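Local coordinates for protein laccase (Botrytis aclada, PDB 3SQR) that oxidises phenolic substrates with molecular oxygen through its bound copper ions, as a multicopper oxidase probably engaged in lignin degradation and detoxification of lignin-derived products, at residues A[450-455]-A[480-485]; A[402-407]-A[461-466]. All coordinates share one frame; numbering follows the deposited sequence. Where two conformers were deposited one is given.

Contact 1 (A[450-455]-A[480-485]); sequences VYVIED and DVFNSD
Val452 and Phe482 meet with a valine methyl seated over an aromatic face, and beside this dry packing the same two segments are joined through water. CG1 of Val452 lies 3.8 Å from the centroid of the Phe482 ring and only 7° off its normal, a CH-pi contact almost centred on the ring. The second methyl of the fork reaches the far end of the ring, with Val452 CG2 3.8 Å from Phe482 CZ. Phe482 can meet the strand in this way because its CG stands anti to the backbone N (chi1 -179°), and the backbone N of Ser484 lies over the opposite face, offset toward the rim.

The looser side belongs to Glu454. Its extended chain crosses the phenylalanine at about a right angle, bringing Glu454 OE2 to 3.6 Å from Phe482 CD2, while the carboxylate and ring planes stand 55° apart. No direct hydrogen bond joins the segments; instead Glu454 OE1 accepts from two waters. One accepts a hydrogen bond from Phe482 N at 2.7 Å, and the other donates to Phe482 O, so both backbone polar groups of Phe482 are tied to one carboxylate oxygen.

The contact thus lays the loop following strand 472-478 against strand 448-455, which runs between strands 387-398 and 509-515; from the latter, Tyr509 meets the Phe482 ring edge-to-face.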
loop_
_atom_site.group_PDB
_atom_site.type_symbol
_atom_site.label_atom_id
_atom_site.label_comp_id
_atom_site.label_asym_id
_atom_site.label_seq_id
_atom_site.Cartn_x
_atom_site.Cartn_y
_atom_site.Cartn_z
ATOM N N VAL A 450 -0.096 -21.176 -6.241
ATOM C CA VAL A 450 -0.149 -20.913 -4.791
ATOM C C VAL A 450 1.287 -20.649 -4.366
ATOM O O VAL A 450 2.227 -21.438 -4.603
ATOM C CB VAL A 450 -0.754 -22.010 -3.966
ATOM C CG1 VAL A 450 -0.503 -21.743 -2.434
ATOM C CG2 VAL A 450 -2.215 -22.138 -4.237
ATOM N N TYR A 451 1.485 -19.458 -3.818
ATOM C CA TYR A 451 2.777 -19.033 -3.382
ATOM C C TYR A 451 2.716 -19.040 -1.872
ATOM O O TYR A 451 1.846 -18.391 -1.251
ATOM C CB TYR A 451 3.096 -17.619 -3.885
ATOM C CG TYR A 451 4.392 -17.082 -3.396
ATOM C CD1 TYR A 451 5.599 -17.550 -3.882
ATOM C CD2 TYR A 451 4.430 -16.055 -2.448
ATOM C CE1 TYR A 451 6.783 -17.029 -3.453
ATOM C CE2 TYR A 451 5.625 -15.553 -2.007
ATOM C CZ TYR A 451 6.800 -16.032 -2.512
ATOM O OH TYR A 451 7.993 -15.510 -2.055
ATOM N N VAL A 452 3.592 -19.835 -1.274
ATOM C CA VAL A 452 3.641 -19.959 0.182
ATOM C C VAL A 452 4.916 -19.269 0.623
ATOM O O VAL A 452 5.984 -19.618 0.215
ATOM C CB VAL A 452 3.668 -21.458 0.688
ATOM C CG1 VAL A 452 3.801 -21.475 2.229
ATOM C CG2 VAL A 452 2.377 -22.197 0.352
ATOM N N ILE A 453 4.779 -18.291 1.503
ATOM C CA ILE A 453 5.932 -17.637 2.024
ATOM C C ILE A 453 5.918 -17.907 3.534
ATOM O O ILE A 453 4.910 -17.735 4.214
ATOM C CB ILE A 453 5.965 -16.127 1.698
ATOM C CG1 ILE A 453 7.269 -15.525 2.238
ATOM C CG2 ILE A 453 4.678 -15.427 2.157
ATOM C CD1 ILE A 453 7.589 -14.138 1.697
ATOM N N GLU A 454 7.035 -18.429 3.988
ATOM C CA GLU A 454 7.228 -18.873 5.353
ATOM C C GLU A 454 8.121 -17.958 6.100
ATOM O O GLU A 454 9.169 -17.519 5.607
ATOM C CB GLU A 454 7.903 -20.241 5.357
ATOM C CG GLU A 454 7.137 -21.309 4.674
ATOM C CD GLU A 454 7.869 -22.626 4.842
ATOM O OE1 GLU A 454 8.204 -22.952 6.003
ATOM O OE2 GLU A 454 8.127 -23.277 3.806
ATOM N N ASP A 455 7.738 -17.676 7.311
ATOM C CA ASP A 455 8.628 -16.916 8.192
ATOM C C ASP A 455 9.518 -17.871 8.972
ATOM O O ASP A 455 9.067 -18.402 9.967
ATOM C CB ASP A 455 7.795 -16.112 9.191
ATOM C CG ASP A 455 8.680 -15.200 10.115
ATOM O OD1 ASP A 455 9.880 -15.206 9.896
ATOM O OD2 ASP A 455 8.158 -14.538 11.028
ATOM N N ASP A 480 1.654 -21.042 12.276
ATOM C CA ASP A 480 2.261 -22.348 12.497
ATOM C C ASP A 480 3.282 -22.580 11.443
ATOM O O ASP A 480 3.480 -21.758 10.523
ATOM C CB ASP A 480 1.199 -23.459 12.552
ATOM C CG ASP A 480 1.606 -24.632 13.521
ATOM O OD1 ASP A 480 2.802 -24.809 13.907
ATOM O OD2 ASP A 480 0.706 -25.401 13.864
ATOM N N VAL A 481 3.978 -23.692 11.580
ATOM C CA VAL A 481 5.011 -24.090 10.656
ATOM C C VAL A 481 4.319 -24.729 9.449
ATOM O O VAL A 481 3.457 -25.602 9.626
ATOM C CB VAL A 481 6.003 -25.029 11.357
ATOM C CG1 VAL A 481 6.925 -25.744 10.381
ATOM C CG2 VAL A 481 6.858 -24.186 12.405
ATOM N N PHE A 482 4.740 -24.331 8.250
ATOM C CA PHE A 482 4.206 -24.900 7.010
ATOM C C PHE A 482 4.771 -26.297 6.876
ATOM O O PHE A 482 5.991 -26.506 6.980
ATOM C CB PHE A 482 4.698 -24.132 5.823
ATOM C CG PHE A 482 4.176 -24.650 4.497
ATOM C CD1 PHE A 482 2.853 -24.617 4.231
ATOM C CD2 PHE A 482 5.039 -25.135 3.546
ATOM C CE1 PHE A 482 2.397 -25.044 2.987
ATOM C CE2 PHE A 482 4.566 -25.541 2.303
ATOM C CZ PHE A 482 3.264 -25.516 2.064
ATOM N N ASN A 483 3.871 -27.227 6.598
ATOM C CA ASN A 483 4.238 -28.629 6.317
ATOM C C ASN A 483 3.796 -28.899 4.890
ATOM O O ASN A 483 2.590 -28.950 4.636
ATOM C CB ASN A 483 3.452 -29.521 7.277
ATOM C CG ASN A 483 3.733 -30.993 7.070
ATOM O OD1 ASN A 483 3.865 -31.463 5.950
ATOM N ND2 ASN A 483 3.830 -31.715 8.182
ATOM N N SER A 484 4.754 -29.050 3.987
ATOM C CA SER A 484 4.439 -29.182 2.556
ATOM C C SER A 484 3.577 -30.390 2.248
ATOM O O SER A 484 2.872 -30.368 1.251
ATOM C CB SER A 484 5.701 -29.182 1.699
ATOM O OG SER A 484 6.602 -30.212 2.130
ATOM N N ASP A 485 3.583 -31.409 3.114
ATOM C CA ASP A 485 2.692 -32.589 2.944
ATOM C C ASP A 485 1.319 -32.478 3.554
ATOM O O ASP A 485 0.448 -33.244 3.165
ATOM C CB ASP A 485 3.285 -33.856 3.564
ATOM C CG ASP A 485 4.677 -34.180 3.058
ATOM O OD1 ASP A 485 4.915 -34.074 1.838
ATOM O OD2 ASP A 485 5.516 -34.580 3.903
HETATM O O HOH W 1 6.324 -22.132 8.064
HETATM O O HOH W 2 8.328 -25.519 6.892
#

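Contact 2 (A[402-407]-A[461-466]); sequences FTWTIN and IWHPIH. With CU (copper (II) ion), chain D; NAG (2-acetamido-2-deoxy-beta-D-glucopyranose), chain I.
The type 1 copper site of a multicopper oxidase is built within a cupredoxin-like beta domain, and here one of its histidine ligands is packed against a tryptophan from strand 402-406. His463 binds the copper through ND1 at 2.0 Å, and Cys526 and His531 also coordinate the metal. The carbon between the two ring nitrogens faces the tryptophan: His463 CE1 comes to 4.0 Å from Trp404 CH2, over the rim of the indole. This is an edge-to-face (T-shaped) pair, the imidazole supplying the edge, with centroids 5.3 Å apart and planes at 77°.

Each ring is also backed by a residue of its own segment. Phe402 CE1 lies over the other face of the indole, so Trp404 is held between phenylalanine and histidine. CG2 of Ile461 sits 3.8 Å above the imidazole plane, over the ring centre. The isoleucine branches to serve both partners: with chi1 at -68°, CG2 turns over the histidine while CG1 carries Ile461 CD1 to 4.1 Å from Trp404 CH2. Metal coordination and this packing together would be expected to limit rotation of the imidazole.

At the end of segment 402-407, Asn407 ND2 carries an N-acetylglucosamine. Strand 402-406 is the outermost neighbour of strand 387-398 in one sheet, whereas strand 463-467 lies between strands 520-526 and 501-504 in another; the Trp404-His463 pair bridges the two.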
loop_
_atom_site.group_PDB
_atom_site.type_symbol
_atom_site.label_atom_id
_atom_site.label_comp_id
_atom_site.label_asym_id
_atom_site.label_seq_id
_atom_site.Cartn_x
_atom_site.Cartn_y
_atom_site.Cartn_z
ATOM N N PHE A 402 21.885 -5.335 8.064
ATOM C CA PHE A 402 20.874 -6.363 8.277
ATOM C C PHE A 402 20.086 -6.507 6.985
ATOM O O PHE A 402 19.581 -5.534 6.465
ATOM C CB PHE A 402 19.922 -5.935 9.378
ATOM C CG PHE A 402 18.939 -6.961 9.772
ATOM C CD1 PHE A 402 17.739 -7.112 9.073
ATOM C CD2 PHE A 402 19.164 -7.754 10.880
ATOM C CE1 PHE A 402 16.818 -8.062 9.451
ATOM C CE2 PHE A 402 18.238 -8.704 11.263
ATOM C CZ PHE A 402 17.059 -8.859 10.525
ATOM N N THR A 403 19.977 -7.726 6.502
ATOM C CA THR A 403 19.229 -8.010 5.297
ATOM C C THR A 403 18.267 -9.140 5.598
ATOM O O THR A 403 18.574 -10.022 6.396
ATOM C CB THR A 403 20.087 -8.444 4.119
ATOM O OG1 THR A 403 20.725 -9.701 4.411
ATOM C CG2 THR A 403 21.141 -7.423 3.768
ATOM N N TRP A 404 17.117 -9.107 4.928
ATOM C CA TRP A 404 16.190 -10.232 4.867
ATOM C C TRP A 404 16.512 -11.066 3.630
ATOM O O TRP A 404 16.876 -10.503 2.579
ATOM C CB TRP A 404 14.729 -9.741 4.782
ATOM C CG TRP A 404 14.332 -8.839 5.882
ATOM C CD1 TRP A 404 14.389 -7.496 5.863
ATOM C CD2 TRP A 404 13.922 -9.209 7.207
ATOM N NE1 TRP A 404 13.978 -6.990 7.066
ATOM C CE2 TRP A 404 13.689 -8.011 7.918
ATOM C CE3 TRP A 404 13.746 -10.436 7.866
ATOM C CZ2 TRP A 404 13.303 -7.984 9.234
ATOM C CZ3 TRP A 404 13.331 -10.403 9.193
ATOM C CH2 TRP A 404 13.116 -9.187 9.862
ATOM N N THR A 405 16.268 -12.374 3.704
ATOM C CA THR A 405 16.493 -13.220 2.588
ATOM C C THR A 405 15.264 -14.053 2.320
ATOM O O THR A 405 14.483 -14.352 3.192
ATOM C CB THR A 405 17.719 -14.160 2.836
ATOM O OG1 THR A 405 17.397 -14.957 3.981
ATOM C CG2 THR A 405 19.034 -13.340 3.067
ATOM N N ILE A 406 15.109 -14.372 1.045
ATOM C CA ILE A 406 14.092 -15.271 0.532
ATOM C C ILE A 406 14.847 -16.393 -0.153
ATOM O O ILE A 406 15.574 -16.176 -1.139
ATOM C CB ILE A 406 13.273 -14.578 -0.521
ATOM C CG1 ILE A 406 12.792 -13.224 0.029
ATOM C CG2 ILE A 406 12.080 -15.491 -0.920
ATOM C CD1 ILE A 406 11.420 -13.267 0.568
ATOM N N ASN A 407 14.679 -17.577 0.388
ATOM C CA ASN A 407 15.509 -18.720 0.057
ATOM C C ASN A 407 16.943 -18.341 -0.087
ATOM O O ASN A 407 17.589 -18.578 -1.117
ATOM C CB ASN A 407 14.965 -19.364 -1.204
ATOM C CG ASN A 407 13.909 -20.325 -0.891
ATOM O OD1 ASN A 407 13.030 -20.048 -0.099
ATOM N ND2 ASN A 407 13.971 -21.484 -1.518
ATOM N N ILE A 461 7.619 -11.337 13.522
ATOM C CA ILE A 461 7.028 -10.089 12.988
ATOM C C ILE A 461 5.914 -10.423 11.979
ATOM O O ILE A 461 6.079 -11.340 11.195
ATOM C CB ILE A 461 8.061 -9.209 12.313
ATOM C CG1 ILE A 461 9.078 -8.622 13.352
ATOM C CG2 ILE A 461 7.302 -8.038 11.592
ATOM C CD1 ILE A 461 10.446 -8.228 12.775
ATOM N N TRP A 462 4.790 -9.705 12.011
ATOM C CA TRP A 462 3.729 -9.903 10.984
ATOM C C TRP A 462 3.966 -8.961 9.789
ATOM O O TRP A 462 3.737 -7.738 9.914
ATOM C CB TRP A 462 2.347 -9.636 11.604
ATOM C CG TRP A 462 1.928 -10.694 12.540
ATOM C CD1 TRP A 462 2.547 -11.049 13.697
ATOM C CD2 TRP A 462 0.784 -11.556 12.413
ATOM N NE1 TRP A 462 1.841 -12.048 14.324
ATOM C CE2 TRP A 462 0.775 -12.402 13.539
ATOM C CE3 TRP A 462 -0.225 -11.683 11.462
ATOM C CZ2 TRP A 462 -0.204 -13.375 13.740
ATOM C CZ3 TRP A 462 -1.224 -12.670 11.661
ATOM C CH2 TRP A 462 -1.194 -13.490 12.793
ATOM N N HIS A 463 4.514 -9.499 8.693
ATOM C CA HIS A 463 5.020 -8.728 7.562
ATOM C C HIS A 463 3.902 -8.501 6.551
ATOM O O HIS A 463 3.304 -9.467 6.081
ATOM C CB HIS A 463 6.180 -9.427 6.831
ATOM C CG HIS A 463 7.340 -9.762 7.712
ATOM N ND1 HIS A 463 8.415 -8.923 7.865
ATOM C CD2 HIS A 463 7.586 -10.846 8.497
ATOM C CE1 HIS A 463 9.275 -9.456 8.729
ATOM N NE2 HIS A 463 8.813 -10.642 9.090
ATOM N N PRO A 464 3.562 -7.224 6.271
ATOM C CA PRO A 464 2.509 -6.939 5.272
ATOM C C PRO A 464 3.021 -7.202 3.863
ATOM O O PRO A 464 3.872 -6.469 3.339
ATOM C CB PRO A 464 2.220 -5.465 5.493
ATOM C CG PRO A 464 3.577 -4.909 6.003
ATOM C CD PRO A 464 4.109 -5.993 6.878
ATOM N N ILE A 465 2.562 -8.291 3.269
ATOM C CA ILE A 465 3.176 -8.703 1.998
ATOM C C ILE A 465 2.263 -8.172 0.902
ATOM O O ILE A 465 1.033 -8.417 0.915
ATOM C CB ILE A 465 3.209 -10.253 1.894
ATOM C CG1 ILE A 465 4.061 -10.818 3.031
ATOM C CG2 ILE A 465 3.668 -10.694 0.485
ATOM C CD1 ILE A 465 5.511 -10.353 2.987
ATOM N N HIS A 466 2.867 -7.432 -0.017
ATOM C CA HIS A 466 2.177 -6.839 -1.135
ATOM C C HIS A 466 2.626 -7.555 -2.403
ATOM O O HIS A 466 3.837 -7.693 -2.642
ATOM C CB HIS A 466 2.582 -5.371 -1.239
ATOM C CG HIS A 466 2.038 -4.696 -2.459
ATOM N ND1 HIS A 466 2.699 -3.672 -3.123
ATOM C CD2 HIS A 466 0.849 -4.843 -3.068
ATOM C CE1 HIS A 466 1.959 -3.302 -4.147
ATOM N NE2 HIS A 466 0.834 -3.993 -4.127
HETATM CU CU CU D . 8.653 -7.119 7.011
HETATM C C1 NAG I . 13.020 -22.522 -1.249
HETATM C C2 NAG I . 12.527 -23.293 -2.466
HETATM C C3 NAG I . 11.646 -24.440 -1.998
HETATM C C4 NAG I . 12.376 -25.298 -0.984
HETATM C C5 NAG I . 12.753 -24.405 0.199
HETATM C C6 NAG I . 13.459 -25.201 1.311
HETATM C C7 NAG I . 12.249 -22.101 -4.620
HETATM C C8 NAG I . 11.363 -21.284 -5.529
HETATM N N2 NAG I . 11.768 -22.474 -3.444
HETATM O O3 NAG I . 11.331 -25.183 -3.143
HETATM O O4 NAG I . 11.497 -26.302 -0.527
HETATM O O5 NAG I . 13.637 -23.430 -0.333
HETATM O O6 NAG I . 14.620 -25.760 0.735
HETATM O O7 NAG I . 13.379 -22.385 -5.002
#

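In the fold
Followed from the N terminus, the chain passes 402-407, 450-455, 461-466 and 480-485 in turn, so the segments alternate and the two loops cross rather than nest. Contact 2 closes the longer loop, with 53 residues between its segments, including helix 419-424; contact 1 closes one of 24 residues that contains strand 463-467 itself. Contact 1 fastens a surface-reaching loop to a central strand of the six-stranded sheet, and contact 2 joins an outer strand of that sheet to the five-stranded sheet carrying copper ligands. Their centres lie about 14 Å apart, and they touch where Asp455 OD2 packs 3.8 Å from Ile461 O.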